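Side-chain contacts in aldehyde dehydrogenase (Trypanosoma brucei, PDB 5MYP), which probably oxidises aldehydes to carboxylic acids with NAD+ as the electron acceptor, as in other members of the aldehyde dehydrogenase family: residues 88-91 and 92-95; 288-291 and 292-296; 317-320 and 321-325. All blocks are in the same frame, centred on the assembly; numbering follows the deposited sequence.

Overall arrangement
The three contacts are local, each within one continuous stretch: contact 1 inside helix 69-95, contacts 2 and 3 at the starts of helices 289-296 and 319-328. The centre of contact 1 is about 50 Å from that of contact 2 and 44 Å from that of contact 3, across the chain's centre. Contacts 2 and 3 have centres about 21 Å apart and nearest atoms about 8 Å apart, without touching. Both pack on strand 346-353. Contacts 1 and 2 lie away from the predicted sites. In contact 3 the side chain of His321 is about 11 Å from that of Cys259, the predicted catalytic cysteine, and about 5 Å from a bound glycerol, probably from the crystallisation liquor.

Contact 1 of 3, residues 88-91 and 92-95; sequences IEHM and DEYV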
ATOM      1  N   ILE A  88      -9.418  -7.648  20.090  1.00 19.10           N
ATOM      2  CA  ILE A  88      -9.625  -7.149  21.460  1.00 20.11           C
ATOM      3  C   ILE A  88      -8.396  -7.444  22.334  1.00 20.74           C
ATOM      4  O   ILE A  88      -7.875  -6.539  22.990  1.00 20.92           O
ATOM      5  CB  ILE A  88     -10.905  -7.730  22.115  1.00 20.10           C
ATOM      6  CG1 ILE A  88     -12.151  -7.219  21.383  1.00 20.12           C
ATOM      7  CG2 ILE A  88     -10.985  -7.348  23.597  1.00 20.23           C
ATOM      8  CD1 ILE A  88     -13.428  -7.965  21.723  1.00 20.43           C
ATOM      9  N   GLU A  89      -7.944  -8.699  22.323  1.00 21.92           N
ATOM     10  CA  GLU A  89      -6.788  -9.135  23.127  1.00 23.31           C
ATOM     11  C   GLU A  89      -5.511  -8.346  22.855  1.00 22.74           C
ATOM     12  O   GLU A  89      -4.784  -8.013  23.792  1.00 22.69           O
ATOM     13  CB  GLU A  89      -6.478 -10.619  22.884  1.00 24.86           C
ATOM     14  CG  GLU A  89      -7.429 -11.601  23.558  1.00 26.54           C
ATOM     15  CD  GLU A  89      -7.268 -13.022  23.040  1.00 28.07           C
ATOM     16  OE1 GLU A  89      -6.194 -13.344  22.475  1.00 30.05           O
ATOM     17  OE2 GLU A  89      -8.216 -13.821  23.198  1.00 29.67           O
ATOM     18  N   HIS A  90      -5.240  -8.065  21.580  1.00 22.19           N
ATOM     19  CA  HIS A  90      -3.965  -7.470  21.163  1.00 22.35           C
ATOM     20  C   HIS A  90      -4.002  -5.958  20.879  1.00 21.45           C
ATOM     21  O   HIS A  90      -2.973  -5.392  20.517  1.00 20.71           O
ATOM     22  CB  HIS A  90      -3.424  -8.214  19.935  1.00 23.24           C
ATOM     23  CG  HIS A  90      -3.167  -9.669  20.176  1.00 24.14           C
ATOM     24  ND1 HIS A  90      -2.276 -10.123  21.124  1.00 25.35           N
ATOM     25  CD2 HIS A  90      -3.681 -10.774  19.589  1.00 24.87           C
ATOM     26  CE1 HIS A  90      -2.258 -11.444  21.117  1.00 25.56           C
ATOM     27  NE2 HIS A  90      -3.106 -11.865  20.195  1.00 25.39           N
ATOM     28  N   MET A  91      -5.152  -5.304  21.061  1.00 21.23           N
ATOM     29  CA  MET A  91      -5.303  -3.882  20.693  1.00 21.05           C
ATOM     30  C   MET A  91      -4.287  -2.980  21.386  1.00 20.50           C
ATOM     31  O   MET A  91      -3.663  -2.132  20.745  1.00 19.86           O
ATOM     32  CB  MET A  91      -6.703  -3.366  21.020  1.00 21.28           C
ATOM     33  CG  MET A  91      -6.990  -1.969  20.485  1.00 21.58           C
ATOM     34  SD  MET A  91      -8.636  -1.418  20.959  1.00 22.04           S
ATOM     35  CE  MET A  91      -9.617  -2.414  19.847  1.00 22.07           C
ATOM     36  N   ASP A  92      -4.138  -3.159  22.697  1.00 20.30           N
ATOM     37  CA  ASP A  92      -3.198  -2.355  23.482  1.00 20.70           C
ATOM     38  C   ASP A  92      -1.757  -2.522  23.001  1.00 20.34           C
ATOM     39  O   ASP A  92      -1.000  -1.564  23.009  1.00 21.06           O
ATOM     40  CB  ASP A  92      -3.321  -2.679  24.974  1.00 21.31           C
ATOM     41  CG  ASP A  92      -4.642  -2.208  25.555  1.00 21.92           C
ATOM     42  OD1 ASP A  92      -4.768  -0.996  25.812  1.00 22.26           O
ATOM     43  OD2 ASP A  92      -5.547  -3.047  25.750  1.00 22.40           O
ATOM     44  N   GLU A  93      -1.393  -3.725  22.560  1.00 20.21           N
ATOM     45  CA  GLU A  93      -0.076  -3.969  21.958  1.00 20.44           C
ATOM     46  C   GLU A  93       0.060  -3.223  20.626  1.00 20.35           C
ATOM     47  O   GLU A  93       1.075  -2.574  20.381  1.00 20.19           O
ATOM     48  CB  GLU A  93       0.159  -5.469  21.744  1.00 21.15           C
ATOM     49  CG  GLU A  93       1.568  -5.845  21.292  1.00 21.65           C
ATOM     50  CD  GLU A  93       1.690  -7.293  20.845  1.00 22.51           C
ATOM     51  OE1 GLU A  93       0.879  -8.130  21.286  1.00 22.94           O
ATOM     52  OE2 GLU A  93       2.602  -7.604  20.049  1.00 23.21           O
ATOM     53  N   TYR A  94      -0.965  -3.316  19.778  1.00 20.15           N
ATOM     54  CA  TYR A  94      -0.901  -2.742  18.431  1.00 20.15           C
ATOM     55  C   TYR A  94      -0.854  -1.209  18.412  1.00 20.04           C
ATOM     56  O   TYR A  94      -0.164  -0.630  17.573  1.00 19.73           O
ATOM     57  CB  TYR A  94      -2.057  -3.262  17.562  1.00 20.26           C
ATOM     58  CG  TYR A  94      -2.080  -4.770  17.316  1.00 20.64           C
ATOM     59  CD1 TYR A  94      -0.930  -5.563  17.477  1.00 21.09           C
ATOM     60  CD2 TYR A  94      -3.251  -5.407  16.889  1.00 20.83           C
ATOM     61  CE1 TYR A  94      -0.960  -6.927  17.248  1.00 21.18           C
ATOM     62  CE2 TYR A  94      -3.279  -6.779  16.652  1.00 21.17           C
ATOM     63  CZ  TYR A  94      -2.125  -7.526  16.833  1.00 21.22           C
ATOM     64  OH  TYR A  94      -2.117  -8.875  16.609  1.00 22.48           O
ATOM     65  N   VAL A  95      -1.559  -0.559  19.335  1.00 19.99           N
ATOM     66  CA  VAL A  95      -1.597   0.910  19.375  1.00 20.30           C
ATOM     67  C   VAL A  95      -0.301   1.586  19.858  1.00 20.40           C
ATOM     68  O   VAL A  95      -0.094   2.763  19.577  1.00 20.43           O
ATOM     69  CB  VAL A  95      -2.792   1.450  20.206  1.00 20.44           C
ATOM     70  CG1 VAL A  95      -4.121   1.042  19.580  1.00 20.34           C
ATOM     71  CG2 VAL A  95      -2.718   1.018  21.666  1.00 20.77           C
TER
HETATM   72  O   HOH W   1      -6.538  -5.534  24.990  1.00 21.09           O
HETATM   73  O   HOH W   2      -2.998  -6.048  23.996  1.00 18.41           O
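Asp92 OD2 is gripped by water 1, at 2.8 Å, and by a salt bridge to Lys40. Water 1 also lies 2.6 Å from Ile88 O, and so joins that carbonyl to the carboxylate one turn on. Water 2 takes the place of the missing i to i+4 bond between Glu93 N and Glu89 O. It donates to Glu89 O and accepts from Glu93 N, at 3.2 Å from that nitrogen. Asp92 N likewise makes no such bond.

The helical bonding resumes with Tyr94 N, 3.0 Å from His90 O, and continues with Val95 N to Met91 O, also 3.0 Å. The phenol ring of Tyr94 lies with one face against His90 O, which sits 3.4 Å above the ring plane, toward the rim. The CB of His90 also lies over the Tyr94 ring. This is a CH-pi contact, with His90 CB 3.8 Å from the ring centroid and 25° off the normal. The His90 and Tyr94 ring planes make an angle of 33°, an oblique pair. The Tyr94 ring turns back along the helix because its CG is anti to its own carbonyl carbon (chi1 -62°). Its hydroxyl then reaches His86, one turn before His90.

Glu93 runs beside His90, with the carboxylate nearly perpendicular to the imidazole ring. Its OE2 forms a salt bridge with Arg447. Met91 packs on helix 36-52, and Val95 on helix 447-452. The motif is a kinked alpha-helix with a water inserted in its backbone bonding, near the end of helix 69-95.

Contact 2 of 3, residues 288-291 and 292-296; sequences GDKF and LKVLK
A helix start at a glycine, followed by an i to i+4 salt bridge, defines this contact. Gly288 leaves helix 272-287 and is the N-cap of helix 289-296. It takes a positive phi (87°), a conformation that suits a residue without a side chain. The first bond of the new helix, Leu292 N to Gly288 O, is weak at 3.4 Å. The next one is firmer, with Lys293 N 2.9 Å from Asp289 O.

Asp289 and Lys293 are also joined through their side chains. Lys293 NZ donates to Asp289 OD2 at 2.8 Å. It comes from the syn side of the carboxylate, 21° out of its plane. The lysine chain is extended beyond CG, and its CD and CE pass close to the carboxylate on the way. Lys293 CE lies 3.1 Å from Asp289 OD2. The CG of Lys293 is anti to its carbonyl carbon (chi1 -77°), which sends the chain back toward the helix start. The negative charge lies in the first turn, where it would probably also suit the helix dipole.

Another face of the helix is apolar. Phe291 and Leu295 lie side by side and point the same way. Leu295 CD2 is 4.0 Å from Phe291 CE2, oblique to the ring. Leu292 extends the apolar surface, its CD2 4.4 Å from Phe291 CD2.

Phe291 and Leu295 rest together on Leu308 of helix 304-309 and on Thr346 of strand 346-353. Leu292 packs back on Arg283 and Leu287 of helix 272-287, while Val294 meets Lys304 and Phe307.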
ATOM      1  N   GLY A 288     -21.262 -38.539  -0.727  1.00 23.28           N
ATOM      2  CA  GLY A 288     -22.144 -39.677  -0.467  1.00 24.19           C
ATOM      3  C   GLY A 288     -22.709 -40.278  -1.741  1.00 24.78           C
ATOM      4  O   GLY A 288     -22.903 -39.581  -2.736  1.00 23.93           O
ATOM      5  N   ASP A 289     -22.999 -41.575  -1.682  1.00 25.73           N
ATOM      6  CA  ASP A 289     -23.452 -42.355  -2.836  1.00 26.16           C
ATOM      7  C   ASP A 289     -24.830 -41.904  -3.330  1.00 24.56           C
ATOM      8  O   ASP A 289     -25.029 -41.728  -4.537  1.00 23.63           O
ATOM      9  CB  ASP A 289     -23.473 -43.851  -2.471  1.00 27.64           C
ATOM     10  CG  ASP A 289     -23.739 -44.761  -3.669  1.00 29.73           C
ATOM     11  OD1 ASP A 289     -23.152 -44.550  -4.754  1.00 31.87           O
ATOM     12  OD2 ASP A 289     -24.528 -45.716  -3.514  1.00 31.91           O
ATOM     13  N   LYS A 290     -25.769 -41.708  -2.402  1.00 23.73           N
ATOM     14  CA  LYS A 290     -27.148 -41.358  -2.766  1.00 23.41           C
ATOM     15  C   LYS A 290     -27.242 -40.028  -3.516  1.00 22.26           C
ATOM     16  O   LYS A 290     -27.944 -39.939  -4.525  1.00 21.56           O
ATOM     17  CB  LYS A 290     -28.074 -41.336  -1.544  1.00 24.08           C
ATOM     18  CG  LYS A 290     -29.543 -41.183  -1.917  1.00 24.80           C
ATOM     19  CD  LYS A 290     -30.494 -41.526  -0.781  1.00 25.47           C
ATOM     20  CE  LYS A 290     -31.931 -41.293  -1.212  1.00 25.56           C
ATOM     21  NZ  LYS A 290     -32.914 -41.936  -0.300  1.00 26.16           N
ATOM     22  N   PHE A 291     -26.538 -39.007  -3.026  1.00 21.26           N
ATOM     23  CA  PHE A 291     -26.512 -37.697  -3.693  1.00 20.70           C
ATOM     24  C   PHE A 291     -26.036 -37.830  -5.142  1.00 20.05           C
ATOM     25  O   PHE A 291     -26.701 -37.351  -6.060  1.00 19.28           O
ATOM     26  CB  PHE A 291     -25.631 -36.697  -2.928  1.00 20.77           C
ATOM     27  CG  PHE A 291     -25.445 -35.385  -3.643  1.00 20.68           C
ATOM     28  CD1 PHE A 291     -26.437 -34.411  -3.603  1.00 20.86           C
ATOM     29  CD2 PHE A 291     -24.284 -35.128  -4.373  1.00 20.93           C
ATOM     30  CE1 PHE A 291     -26.268 -33.199  -4.266  1.00 20.76           C
ATOM     31  CE2 PHE A 291     -24.115 -33.925  -5.040  1.00 20.66           C
ATOM     32  CZ  PHE A 291     -25.112 -32.962  -4.987  1.00 20.65           C
ATOM     33  N   LEU A 292     -24.897 -38.494  -5.333  1.00 19.78           N
ATOM     34  CA  LEU A 292     -24.321 -38.680  -6.667  1.00 20.37           C
ATOM     35  C   LEU A 292     -25.220 -39.510  -7.586  1.00 20.49           C
ATOM     36  O   LEU A 292     -25.426 -39.139  -8.738  1.00 20.24           O
ATOM     37  CB  LEU A 292     -22.918 -39.301  -6.582  1.00 20.52           C
ATOM     38  CG  LEU A 292     -21.812 -38.384  -6.052  1.00 20.63           C
ATOM     39  CD1 LEU A 292     -20.537 -39.178  -5.783  1.00 20.77           C
ATOM     40  CD2 LEU A 292     -21.547 -37.237  -7.017  1.00 20.67           C
ATOM     41  N   LYS A 293     -25.769 -40.609  -7.068  1.00 20.92           N
ATOM     42  CA  LYS A 293     -26.698 -41.449  -7.841  1.00 21.45           C
ATOM     43  C   LYS A 293     -27.926 -40.681  -8.338  1.00 20.95           C
ATOM     44  O   LYS A 293     -28.329 -40.841  -9.497  1.00 20.16           O
ATOM     45  CB  LYS A 293     -27.156 -42.661  -7.024  1.00 22.25           C
ATOM     46  CG  LYS A 293     -26.126 -43.772  -6.934  1.00 23.32           C
ATOM     47  CD  LYS A 293     -26.593 -44.840  -5.961  1.00 24.33           C
ATOM     48  CE  LYS A 293     -25.909 -46.173  -6.203  1.00 24.93           C
ATOM     49  NZ  LYS A 293     -26.324 -47.156  -5.162  1.00 25.38           N
ATOM     50  N   VAL A 294     -28.501 -39.851  -7.465  1.00 20.90           N
ATOM     51  CA  VAL A 294     -29.675 -39.040  -7.814  1.00 21.24           C
ATOM     52  C   VAL A 294     -29.310 -37.986  -8.860  1.00 21.95           C
ATOM     53  O   VAL A 294     -30.036 -37.801  -9.839  1.00 21.85           O
ATOM     54  CB  VAL A 294     -30.328 -38.379  -6.566  1.00 21.12           C
ATOM     55  CG1 VAL A 294     -31.435 -37.405  -6.959  1.00 21.05           C
ATOM     56  CG2 VAL A 294     -30.888 -39.448  -5.632  1.00 21.00           C
ATOM     57  N   LEU A 295     -28.181 -37.315  -8.648  1.00 22.85           N
ATOM     58  CA  LEU A 295     -27.678 -36.323  -9.599  1.00 23.50           C
ATOM     59  C   LEU A 295     -27.330 -36.934 -10.964  1.00 24.29           C
ATOM     60  O   LEU A 295     -27.609 -36.322 -12.000  1.00 24.02           O
ATOM     61  CB  LEU A 295     -26.459 -35.595  -9.013  1.00 23.30           C
ATOM     62  CG  LEU A 295     -25.975 -34.317  -9.690  1.00 23.23           C
ATOM     63  CD1 LEU A 295     -27.066 -33.277  -9.709  1.00 23.16           C
ATOM     64  CD2 LEU A 295     -24.754 -33.818  -8.952  1.00 23.18           C
ATOM     65  N   LYS A 296     -26.731 -38.125 -10.950  0.50 24.95           N
ATOM     66  CA  LYS A 296     -26.426 -38.870 -12.172  0.50 25.74           C
ATOM     67  C   LYS A 296     -27.672 -39.352 -12.923  0.50 26.07           C
ATOM     68  O   LYS A 296     -27.627 -39.526 -14.143  0.50 26.47           O
ATOM     69  CB  LYS A 296     -25.556 -40.086 -11.850  0.50 25.94           C
ATOM     70  CG  LYS A 296     -25.021 -40.771 -13.095  0.50 26.27           C
ATOM     71  CD  LYS A 296     -24.387 -39.769 -14.047  0.50 26.44           C
ATOM     72  CE  LYS A 296     -24.205 -40.358 -15.436  0.50 26.47           C
ATOM     73  NZ  LYS A 296     -23.409 -41.613 -15.403  0.50 26.50           N
TER

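Contact 3 of 3, residues 317-320 and 321-325; sequences VNAS and HFQRL. Unlike the reference sequence in segment 321-325: Gln323 (reference His).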
ATOM      1  N   VAL A 317     -23.744 -19.770  -8.243  1.00 19.65           N
ATOM      2  CA  VAL A 317     -24.351 -18.454  -7.956  1.00 19.95           C
ATOM      3  C   VAL A 317     -25.559 -18.104  -8.837  1.00 20.18           C
ATOM      4  O   VAL A 317     -26.557 -17.592  -8.332  1.00 19.64           O
ATOM      5  CB  VAL A 317     -23.288 -17.322  -7.999  1.00 20.10           C
ATOM      6  CG1 VAL A 317     -22.738 -17.102  -9.403  1.00 20.12           C
ATOM      7  CG2 VAL A 317     -23.839 -16.022  -7.421  1.00 20.21           C
ATOM      8  N   ASN A 318     -25.477 -18.404 -10.133  1.00 20.70           N
ATOM      9  CA  ASN A 318     -26.567 -18.108 -11.071  1.00 21.44           C
ATOM     10  C   ASN A 318     -26.457 -18.949 -12.346  1.00 22.10           C
ATOM     11  O   ASN A 318     -25.462 -19.658 -12.546  1.00 21.98           O
ATOM     12  CB  ASN A 318     -26.618 -16.598 -11.394  1.00 21.71           C
ATOM     13  CG  ASN A 318     -25.318 -16.062 -11.988  1.00 21.81           C
ATOM     14  OD1 ASN A 318     -24.632 -16.746 -12.745  1.00 22.51           O
ATOM     15  ND2 ASN A 318     -24.983 -14.822 -11.648  1.00 21.70           N
ATOM     16  N   ALA A 319     -27.482 -18.864 -13.194  1.00 22.66           N
ATOM     17  CA  ALA A 319     -27.545 -19.620 -14.452  1.00 23.53           C
ATOM     18  C   ALA A 319     -26.375 -19.328 -15.397  1.00 23.83           C
ATOM     19  O   ALA A 319     -25.847 -20.241 -16.032  1.00 23.77           O
ATOM     20  CB  ALA A 319     -28.871 -19.348 -15.161  1.00 23.68           C
ATOM     21  N   SER A 320     -25.974 -18.060 -15.480  1.00 24.50           N
ATOM     22  CA  SER A 320     -24.854 -17.643 -16.335  1.00 24.80           C
ATOM     23  C   SER A 320     -23.543 -18.337 -15.961  1.00 24.28           C
ATOM     24  O   SER A 320     -22.846 -18.866 -16.826  1.00 23.85           O
ATOM     25  CB  SER A 320     -24.670 -16.128 -16.256  1.00 25.59           C
ATOM     26  OG  SER A 320     -25.869 -15.465 -16.619  1.00 26.80           O
ATOM     27  N   HIS A 321     -23.228 -18.336 -14.668  1.00 24.14           N
ATOM     28  CA  HIS A 321     -22.045 -19.036 -14.153  1.00 24.11           C
ATOM     29  C   HIS A 321     -22.152 -20.558 -14.336  1.00 22.92           C
ATOM     30  O   HIS A 321     -21.155 -21.214 -14.634  1.00 22.15           O
ATOM     31  CB  HIS A 321     -21.791 -18.679 -12.680  1.00 25.35           C
ATOM     32  CG  HIS A 321     -21.181 -17.322 -12.482  1.00 26.82           C
ATOM     33  ND1 HIS A 321     -20.049 -17.119 -11.719  1.00 27.72           N
ATOM     34  CD2 HIS A 321     -21.533 -16.104 -12.960  1.00 27.48           C
ATOM     35  CE1 HIS A 321     -19.739 -15.834 -11.726  1.00 28.01           C
ATOM     36  NE2 HIS A 321     -20.622 -15.197 -12.473  1.00 27.81           N
ATOM     37  N   PHE A 322     -23.360 -21.104 -14.167  1.00 21.91           N
ATOM     38  CA  PHE A 322     -23.618 -22.528 -14.405  1.00 21.20           C
ATOM     39  C   PHE A 322     -23.269 -22.935 -15.845  1.00 21.22           C
ATOM     40  O   PHE A 322     -22.536 -23.902 -16.050  1.00 20.11           O
ATOM     41  CB  PHE A 322     -25.083 -22.876 -14.091  1.00 20.92           C
ATOM     42  CG  PHE A 322     -25.437 -24.311 -14.351  1.00 20.67           C
ATOM     43  CD1 PHE A 322     -25.862 -24.724 -15.613  1.00 20.61           C
ATOM     44  CD2 PHE A 322     -25.355 -25.255 -13.335  1.00 20.56           C
ATOM     45  CE1 PHE A 322     -26.184 -26.047 -15.859  1.00 20.63           C
ATOM     46  CE2 PHE A 322     -25.678 -26.582 -13.575  1.00 20.67           C
ATOM     47  CZ  PHE A 322     -26.091 -26.979 -14.839  1.00 20.45           C
ATOM     48  N   GLN A 323     -23.795 -22.196 -16.822  0.50 21.25           N
ATOM     49  CA  GLN A 323     -23.551 -22.486 -18.242  0.50 21.57           C
ATOM     50  C   GLN A 323     -22.070 -22.370 -18.612  0.50 21.65           C
ATOM     51  O   GLN A 323     -21.554 -23.192 -19.367  0.50 21.68           O
ATOM     52  CB  GLN A 323     -24.393 -21.565 -19.137  0.50 21.72           C
ATOM     53  CG  GLN A 323     -25.894 -21.800 -19.024  0.50 21.88           C
ATOM     54  CD  GLN A 323     -26.725 -20.621 -19.503  0.50 22.00           C
ATOM     55  OE1 GLN A 323     -26.335 -19.900 -20.423  0.50 21.89           O
ATOM     56  NE2 GLN A 323     -27.884 -20.425 -18.885  0.50 21.91           N
ATOM     57  N   ARG A 324     -21.397 -21.354 -18.072  1.00 21.92           N
ATOM     58  CA  ARG A 324     -19.943 -21.167 -18.256  1.00 22.30           C
ATOM     59  C   ARG A 324     -19.133 -22.377 -17.768  1.00 21.86           C
ATOM     60  O   ARG A 324     -18.222 -22.837 -18.455  1.00 21.06           O
ATOM     61  CB  ARG A 324     -19.494 -19.895 -17.520  1.00 22.94           C
ATOM     62  CG  ARG A 324     -18.003 -19.584 -17.561  1.00 23.81           C
ATOM     63  CD  ARG A 324     -17.716 -18.258 -16.872  1.00 24.46           C
ATOM     64  NE  ARG A 324     -16.286 -18.037 -16.652  1.00 25.37           N
ATOM     65  CZ  ARG A 324     -15.558 -18.528 -15.640  1.00 26.21           C
ATOM     66  NH1 ARG A 324     -16.092 -19.310 -14.697  1.00 26.33           N
ATOM     67  NH2 ARG A 324     -14.261 -18.235 -15.577  1.00 26.59           N
ATOM     68  N   LEU A 325     -19.485 -22.887 -16.588  1.00 21.89           N
ATOM     69  CA  LEU A 325     -18.815 -24.056 -16.012  1.00 21.86           C
ATOM     70  C   LEU A 325     -19.104 -25.337 -16.797  1.00 22.44           C
ATOM     71  O   LEU A 325     -18.207 -26.157 -16.991  1.00 22.34           O
ATOM     72  CB  LEU A 325     -19.200 -24.233 -14.539  1.00 21.57           C
ATOM     73  CG  LEU A 325     -18.669 -23.133 -13.609  1.00 21.14           C
ATOM     74  CD1 LEU A 325     -19.439 -23.102 -12.297  1.00 21.11           C
ATOM     75  CD2 LEU A 325     -17.178 -23.303 -13.351  1.00 20.82           C
TER
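Val317 CG1 presses on one face of the His321 imidazole, just before an N-capped helix. This is the tight part of the contact. Val317 CG1 lies 3.6 Å from the ring centroid of His321 and 21° off its normal, a CH-pi contact displaced toward the CG-ND1 side. The first torsion of Val317 (chi1 67°), with CG1 between the backbone N and the carbonyl carbon, turns this methyl onto the ring. The backbone N of Val317 is bound by Gln257, and its side chain also touches Trp127.

Asn318 is the N-cap of helix 319-328. Its OD1 accepts from His321 N at 2.9 Å, in an almost straight bond. Asn318 OD1 also lies 3.2 Å from His321 CD2. The amide and imidazole planes are 73° apart, and OD1 approaches the ring obliquely. The cap thus takes up an N-H of the first turn that has no helical carbonyl before it. Asn318 O in turn accepts from Phe322 N at 3.0 Å. Phe322 leads inward, to Ile347 of strand 346-353 and to Leu345.

The outer side is looser. Ala319, Ser320 and Gln323 are exposed. Between side chains, Ala319 CB and Gln323 NE2 come to 4.0 Å, a doubtful contact because Gln323 was deposited in two conformers. Gln323 replaces the histidine of the reference sequence. Arg324 turns its guanidinium away from this turn, to Glu364 and to the carbonyls of Glu365 and Ile366. It is tied to the first turn by a backbone bond, Arg324 N to Ser320 O, at 3.1 Å.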